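Local coordinates for tripeptidase (Staphylococcus aureus subsp. aureus, PDB 3RZA), which probably removes the N-terminal residue from tripeptides, as a metal-dependent aminopeptidase of the M20 family, at residues E65-K68 / A74-L77; A67-L72 / A169-S174; T45-L50 / V61-A66. All blocks are in the same frame, centred on the assembly; numbering follows the deposited sequence.

How the interactions relate
All three contacts lie on one side of the chain's centre. Interactions 1 and 2 use the loop between strands 60-63 and 77-81; interaction 3 sits just before it, on the strand. Interaction 1 folds the loop on itself: an asparagine amide takes a backbone N-H, and Ala66, Ala74 and Asn76 are buried. Interaction 2, about 5 Å away between centres, sets the calcium-binding end of that loop against helix 167-171 by van der Waals contact alone, with Leu72 buried but Glu171 exposed. Interaction 3 ties helix 46-56 to strand 60-63 by a hydrogen bond from a neutral amide to a carboxylate, plus a water; Gln47 is buried, Glu63 partly exposed. Interactions 1 and 2 share the calcium ion.

Interaction 1. Residues E65-K68 / A74-L77; sequences EAAK and ANNL. With CA (calcium ion), chain E.
With chi1 at -57°, the CG of Asn75 stands anti to its own carbonyl carbon and beside its backbone N, and this setting, with the turn at chi2, carries OD1 to the amide of Ala67. The bond from Ala67 N to Asn75 OD1 measures 3.0 Å, with an N-H...O angle of 157°; the donor lies 23° out of the carbonyl plane, a modest tilt. The same oxygen touches the methyl of its donor's residue, Ala67 CB to Asn75 OD1 being 3.2 Å. Ala66 N is also near, but its angle to OD1 is poor, so a single N-H grips the oxygen from this segment. The other end of the amide is fixed by Glu63 OE1, which accepts from Asn75 ND2; with both ends engaged, the flip of the amide is defined.

Asn76, the next residue, packs against Ala66 of the 3-10 segment: its ND2 lies 3.5 Å from Ala66 CB. That contact is packing, since ND2 donates to Asp64 OD2 and to Gly168 O, while OD1 accepts from Val160 N. The buried amide is thus satisfied at both ends.

On the metal side, Ala67 O binds calcium at 2.4 Å, so one residue is held through its N by Asn75 and through its O by the ion. With His69 O and Leu72 O this makes a calcium site in which three backbone carbonyls of the loop are joined by three waters.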
# COMPACT_ATOMS: atom_id res chain seq x y z
N GLU A 65 37.10 -8.77 -5.03
CA GLU A 65 36.57 -7.65 -5.81
C GLU A 65 35.06 -7.46 -5.60
O GLU A 65 34.33 -7.07 -6.53
CB GLU A 65 36.90 -7.85 -7.29
CG GLU A 65 38.40 -8.02 -7.58
CD GLU A 65 38.74 -8.01 -9.09
OE1 GLU A 65 37.85 -7.73 -9.92
OE2 GLU A 65 39.92 -8.30 -9.43
N ALA A 66 34.60 -7.68 -4.36
CA ALA A 66 33.19 -7.49 -3.99
C ALA A 66 32.71 -6.03 -4.14
O ALA A 66 31.56 -5.81 -4.45
CB ALA A 66 32.96 -7.96 -2.57
N ALA A 67 33.61 -5.06 -3.94
CA ALA A 67 33.26 -3.62 -4.08
C ALA A 67 32.66 -3.23 -5.45
O ALA A 67 31.90 -2.26 -5.52
CB ALA A 67 34.50 -2.71 -3.76
N LYS A 68 32.98 -3.98 -6.51
CA LYS A 68 32.36 -3.80 -7.84
C LYS A 68 30.83 -4.00 -7.88
O LYS A 68 30.17 -3.45 -8.76
CB LYS A 68 32.99 -4.77 -8.87
CG LYS A 68 34.43 -4.42 -9.27
CD LYS A 68 34.93 -5.35 -10.39
CE LYS A 68 34.41 -4.93 -11.77
NZ LYS A 68 34.78 -5.92 -12.84
N ALA A 74 32.69 -2.01 -0.24
CA ALA A 74 34.07 -2.44 -0.04
C ALA A 74 34.23 -3.92 -0.37
O ALA A 74 33.24 -4.67 -0.48
CB ALA A 74 34.56 -2.14 1.41
N ASN A 75 35.48 -4.33 -0.55
CA ASN A 75 35.84 -5.73 -0.77
C ASN A 75 35.77 -6.50 0.52
O ASN A 75 36.00 -5.94 1.60
CB ASN A 75 37.26 -5.85 -1.35
CG ASN A 75 37.45 -5.08 -2.63
OD1 ASN A 75 36.58 -5.11 -3.51
ND2 ASN A 75 38.59 -4.40 -2.77
N ASN A 76 35.53 -7.81 0.42
CA ASN A 76 35.71 -8.71 1.55
C ASN A 76 37.21 -8.82 1.85
O ASN A 76 38.02 -8.61 0.96
CB ASN A 76 35.18 -10.12 1.27
CG ASN A 76 33.73 -10.13 0.84
OD1 ASN A 76 32.84 -9.72 1.58
ND2 ASN A 76 33.47 -10.65 -0.35
N LEU A 77 37.56 -9.13 3.10
CA LEU A 77 38.96 -9.36 3.52
C LEU A 77 39.10 -10.84 3.89
O LEU A 77 38.26 -11.36 4.61
CB LEU A 77 39.29 -8.51 4.74
CG LEU A 77 39.14 -7.00 4.61
CD1 LEU A 77 39.26 -6.30 5.95
CD2 LEU A 77 40.18 -6.46 3.63
CA CA E . 30.18 -0.73 -5.06
O HOH W 1 29.89 -0.27 -7.61
O HOH W 2 28.26 0.44 -4.52
O HOH W 3 32.12 0.89 -4.73

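Interaction 2. Residues A67-L72 / A169-S174; sequences AKHPKL and AKELNS. With CA (calcium ion), chain E.
Glu171 meets His69 and Leu72 where a type I beta turn, His69 to Leu72, packs against helix 167-171. Of the three, Glu171 has the most area buried here, 56 Å², against 33 Å² for His69 and 19 Å² for Leu72. Its chain bends at chi2 (-71°), which brings the carboxylate round to the imidazole. The two side chains cross at about a right angle and their planes stand 60° apart. Glu171 OE2 sits at the ring edge near the ring plane, 3.7 Å from His69 CD2. This is contact with a carbon rather than a polar bond: His69 NE2 and Glu171 OE2 are 4.6 Å apart, near enough for the carboxylate to favour a protonated ring only modestly, if at all.

Lower on the same glutamate, the methylene CG packs against a leucine methyl, with Leu72 CD1 to Glu171 CG at 4.1 Å. Ile167, from the preceding turn of the helix, also touches both His69 and Leu72.

The turn itself is closed by Leu72 N donating to His69 O. That carbonyl also binds calcium, at 2.8 Å, a longer distance than the 2.4 Å of Leu72 O. The imidazole is braced from within its own segment: Lys71 N donates to His69 ND1 over 3.2 Å, arriving 16° out of the ring plane.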
# COMPACT_ATOMS: atom_id res chain seq x y z
N ALA A 67 33.61 -5.06 -3.94
CA ALA A 67 33.26 -3.62 -4.08
C ALA A 67 32.66 -3.23 -5.45
O ALA A 67 31.90 -2.26 -5.52
CB ALA A 67 34.50 -2.71 -3.76
N LYS A 68 32.98 -3.98 -6.51
CA LYS A 68 32.36 -3.80 -7.84
C LYS A 68 30.83 -4.00 -7.88
O LYS A 68 30.17 -3.45 -8.76
CB LYS A 68 32.99 -4.77 -8.87
CG LYS A 68 34.43 -4.42 -9.27
CD LYS A 68 34.93 -5.35 -10.39
CE LYS A 68 34.41 -4.93 -11.77
NZ LYS A 68 34.78 -5.92 -12.84
N HIS A 69 30.30 -4.81 -6.97
CA HIS A 69 28.88 -5.00 -6.84
C HIS A 69 28.25 -3.67 -6.38
O HIS A 69 28.74 -3.08 -5.42
CB HIS A 69 28.58 -6.11 -5.82
CG HIS A 69 27.17 -6.58 -5.84
ND1 HIS A 69 26.12 -5.83 -5.34
CD2 HIS A 69 26.62 -7.73 -6.32
CE1 HIS A 69 24.99 -6.49 -5.53
NE2 HIS A 69 25.26 -7.65 -6.10
N PRO A 70 27.19 -3.19 -7.07
CA PRO A 70 26.70 -1.84 -6.79
C PRO A 70 25.98 -1.66 -5.44
O PRO A 70 25.77 -0.53 -5.04
CB PRO A 70 25.73 -1.59 -7.95
CG PRO A 70 25.16 -2.93 -8.22
CD PRO A 70 26.35 -3.86 -8.09
N LYS A 71 25.56 -2.75 -4.80
CA LYS A 71 25.06 -2.73 -3.39
C LYS A 71 26.14 -2.93 -2.28
O LYS A 71 25.78 -3.03 -1.11
CB LYS A 71 23.95 -3.80 -3.22
CG LYS A 71 22.79 -3.68 -4.24
N LEU A 72 27.44 -2.97 -2.64
CA LEU A 72 28.54 -3.20 -1.68
C LEU A 72 29.59 -2.08 -1.78
O LEU A 72 30.02 -1.73 -2.87
CB LEU A 72 29.24 -4.54 -1.94
CG LEU A 72 28.41 -5.83 -1.93
CD1 LEU A 72 29.31 -7.00 -2.36
CD2 LEU A 72 27.84 -6.08 -0.57
N ALA A 169 29.37 -12.45 0.98
CA ALA A 169 29.60 -13.91 0.91
C ALA A 169 29.35 -14.51 -0.51
O ALA A 169 30.12 -15.37 -0.97
CB ALA A 169 28.75 -14.65 1.96
N LYS A 170 28.30 -14.02 -1.18
CA LYS A 170 27.97 -14.43 -2.57
C LYS A 170 28.95 -13.96 -3.63
O LYS A 170 29.05 -14.57 -4.69
CB LYS A 170 26.57 -13.94 -2.97
CG LYS A 170 25.45 -14.72 -2.32
CD LYS A 170 24.09 -14.06 -2.50
CE LYS A 170 22.99 -14.93 -1.87
NZ LYS A 170 21.74 -14.19 -1.73
N GLU A 171 29.63 -12.84 -3.36
CA GLU A 171 30.68 -12.30 -4.25
C GLU A 171 32.09 -12.75 -3.85
O GLU A 171 33.05 -12.42 -4.54
CB GLU A 171 30.61 -10.76 -4.26
CG GLU A 171 29.32 -10.21 -4.87
CD GLU A 171 29.25 -10.39 -6.38
OE1 GLU A 171 30.18 -9.92 -7.07
OE2 GLU A 171 28.28 -10.99 -6.87
N LEU A 172 32.20 -13.50 -2.75
CA LEU A 172 33.48 -13.98 -2.25
C LEU A 172 34.24 -14.84 -3.28
O LEU A 172 33.68 -15.76 -3.88
CB LEU A 172 33.27 -14.78 -0.95
CG LEU A 172 34.39 -14.99 0.05
CD1 LEU A 172 34.94 -13.66 0.56
CD2 LEU A 172 33.82 -15.81 1.20
N ASN A 173 35.49 -14.47 -3.55
CA ASN A 173 36.40 -15.31 -4.31
C ASN A 173 36.78 -16.53 -3.46
O ASN A 173 37.63 -16.44 -2.59
CB ASN A 173 37.63 -14.52 -4.73
CG ASN A 173 38.55 -15.29 -5.67
OD1 ASN A 173 38.31 -16.46 -6.00
ND2 ASN A 173 39.60 -14.62 -6.11
N SER A 174 36.18 -17.68 -3.77
CA SER A 174 36.40 -18.91 -3.00
C SER A 174 37.80 -19.49 -3.14
O SER A 174 38.19 -20.31 -2.33
CB SER A 174 35.36 -19.98 -3.39
OG SER A 174 35.58 -20.48 -4.69
CA CA E . 30.18 -0.73 -5.06
O HOH W 1 29.89 -0.27 -7.61
O HOH W 2 28.26 0.44 -4.52
O HOH W 3 32.12 0.89 -4.73

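Interaction 3. Residues T45-L50 / V61-A66; sequences TIQPIL and VKEDEA
Gln47 of helix 46-56 bridges to Glu63 of strand 60-63 across a backbone separation of 10.2 Å between their CA atoms, so the side chains alone make the contact. From CB, the chain of Gln47 sets CG anti to the backbone N and then bends at chi2 (-103°), which turns the amide toward the strand. CB and CG themselves stay clear of Glu63. The amide carbon comes next, 3.9 Å between Gln47 CD and Glu63 OE1, and there the chain divides.

On one branch, Gln47 NE2 donates to Glu63 OE1 at 2.9 Å with an N-H...O angle of 167°. The acceptor lies in the amide plane, as the donor's N-H geometry favours, but the approach to OE1 is from above the carboxylate, 66° out of its plane. NE2 also donates to Asn75 O. On the other branch, Gln47 OE1 accepts from a water at 2.5 Å, a short distance to be read with caution, and that water also donates to Glu63 OE2 at 2.9 Å. Direct bond and water together join the amide to both carboxylate oxygens and would be expected to limit rotation of either group.

Glu63 has a further partner: OE2 forms a salt bridge with Lys51 of the same helix. The carboxylate therefore links helix 46-56 to strand 60-63. With a lysine and two amide N-H groups around it, the second from Asn75 at OE1, Glu63 is probably stabilised in its ionised form, and the neutral amide of Gln47 adds a directional bond without a further net charge.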
# COMPACT_ATOMS: atom_id res chain seq x y z
N THR A 45 34.52 2.90 4.85
CA THR A 45 35.30 3.50 5.95
C THR A 45 35.84 2.46 6.93
O THR A 45 37.02 2.51 7.30
CB THR A 45 34.49 4.54 6.70
OG1 THR A 45 34.18 5.61 5.82
CG2 THR A 45 35.28 5.11 7.86
N ILE A 46 34.99 1.54 7.38
CA ILE A 46 35.43 0.53 8.35
C ILE A 46 36.42 -0.50 7.75
O ILE A 46 37.33 -0.98 8.45
CB ILE A 46 34.23 -0.18 9.04
CG1 ILE A 46 34.69 -0.86 10.33
CG2 ILE A 46 33.55 -1.18 8.08
CD1 ILE A 46 33.57 -1.43 11.13
N GLN A 47 36.29 -0.78 6.44
CA GLN A 47 37.05 -1.86 5.83
C GLN A 47 38.56 -1.69 5.88
O GLN A 47 39.22 -2.61 6.37
CB GLN A 47 36.57 -2.17 4.40
CG GLN A 47 37.11 -3.51 3.82
CD GLN A 47 38.24 -3.32 2.83
OE1 GLN A 47 39.07 -2.41 2.96
NE2 GLN A 47 38.30 -4.20 1.83
N PRO A 48 39.12 -0.54 5.40
CA PRO A 48 40.58 -0.31 5.58
C PRO A 48 41.06 -0.19 7.04
O PRO A 48 42.22 -0.48 7.31
CB PRO A 48 40.84 1.02 4.82
CG PRO A 48 39.63 1.31 4.06
CD PRO A 48 38.50 0.62 4.73
N ILE A 49 40.20 0.26 7.96
CA ILE A 49 40.54 0.28 9.41
C ILE A 49 40.71 -1.15 9.96
O ILE A 49 41.70 -1.44 10.64
CB ILE A 49 39.50 1.06 10.24
CG1 ILE A 49 39.53 2.58 9.88
CG2 ILE A 49 39.76 0.87 11.70
CD1 ILE A 49 38.35 3.41 10.46
N LEU A 50 39.79 -2.04 9.61
CA LEU A 50 39.90 -3.45 9.98
C LEU A 50 41.11 -4.14 9.34
O LEU A 50 41.81 -4.88 10.03
CB LEU A 50 38.63 -4.23 9.63
CG LEU A 50 37.42 -4.02 10.51
CD1 LEU A 50 36.21 -4.61 9.84
CD2 LEU A 50 37.61 -4.65 11.86
N VAL A 61 46.88 -10.32 4.56
CA VAL A 61 45.50 -9.94 4.22
C VAL A 61 45.35 -9.78 2.71
O VAL A 61 46.10 -9.05 2.11
CB VAL A 61 45.10 -8.65 4.93
CG1 VAL A 61 43.71 -8.19 4.47
CG2 VAL A 61 45.10 -8.88 6.44
N LYS A 62 44.40 -10.51 2.13
CA LYS A 62 44.03 -10.37 0.72
C LYS A 62 42.59 -9.89 0.64
O LYS A 62 41.78 -10.18 1.53
CB LYS A 62 44.20 -11.69 -0.05
CG LYS A 62 45.65 -12.25 -0.01
CD LYS A 62 46.21 -12.61 -1.38
CE LYS A 62 47.59 -13.31 -1.28
NZ LYS A 62 48.69 -12.39 -0.85
N GLU A 63 42.31 -9.13 -0.43
CA GLU A 63 40.99 -8.58 -0.74
C GLU A 63 40.51 -9.23 -2.03
O GLU A 63 41.31 -9.44 -2.92
CB GLU A 63 41.06 -7.07 -0.98
CG GLU A 63 41.55 -6.26 0.19
CD GLU A 63 41.33 -4.76 -0.01
OE1 GLU A 63 40.22 -4.34 -0.39
OE2 GLU A 63 42.29 -4.01 0.21
N ASP A 64 39.21 -9.47 -2.13
CA ASP A 64 38.60 -9.90 -3.40
C ASP A 64 38.12 -8.63 -4.17
O ASP A 64 38.67 -7.54 -3.96
CB ASP A 64 37.51 -10.97 -3.13
CG ASP A 64 36.32 -10.44 -2.36
OD1 ASP A 64 36.15 -9.22 -2.17
OD2 ASP A 64 35.55 -11.28 -1.90
N GLU A 65 37.10 -8.77 -5.03
CA GLU A 65 36.57 -7.65 -5.81
C GLU A 65 35.06 -7.46 -5.60
O GLU A 65 34.33 -7.07 -6.53
CB GLU A 65 36.90 -7.85 -7.29
CG GLU A 65 38.40 -8.02 -7.58
CD GLU A 65 38.74 -8.01 -9.09
OE1 GLU A 65 37.85 -7.73 -9.92
OE2 GLU A 65 39.92 -8.30 -9.43
N ALA A 66 34.60 -7.68 -4.36
CA ALA A 66 33.19 -7.49 -3.99
C ALA A 66 32.71 -6.03 -4.14
O ALA A 66 31.56 -5.81 -4.45
CB ALA A 66 32.96 -7.96 -2.57
O HOH W 4 41.19 -1.84 1.72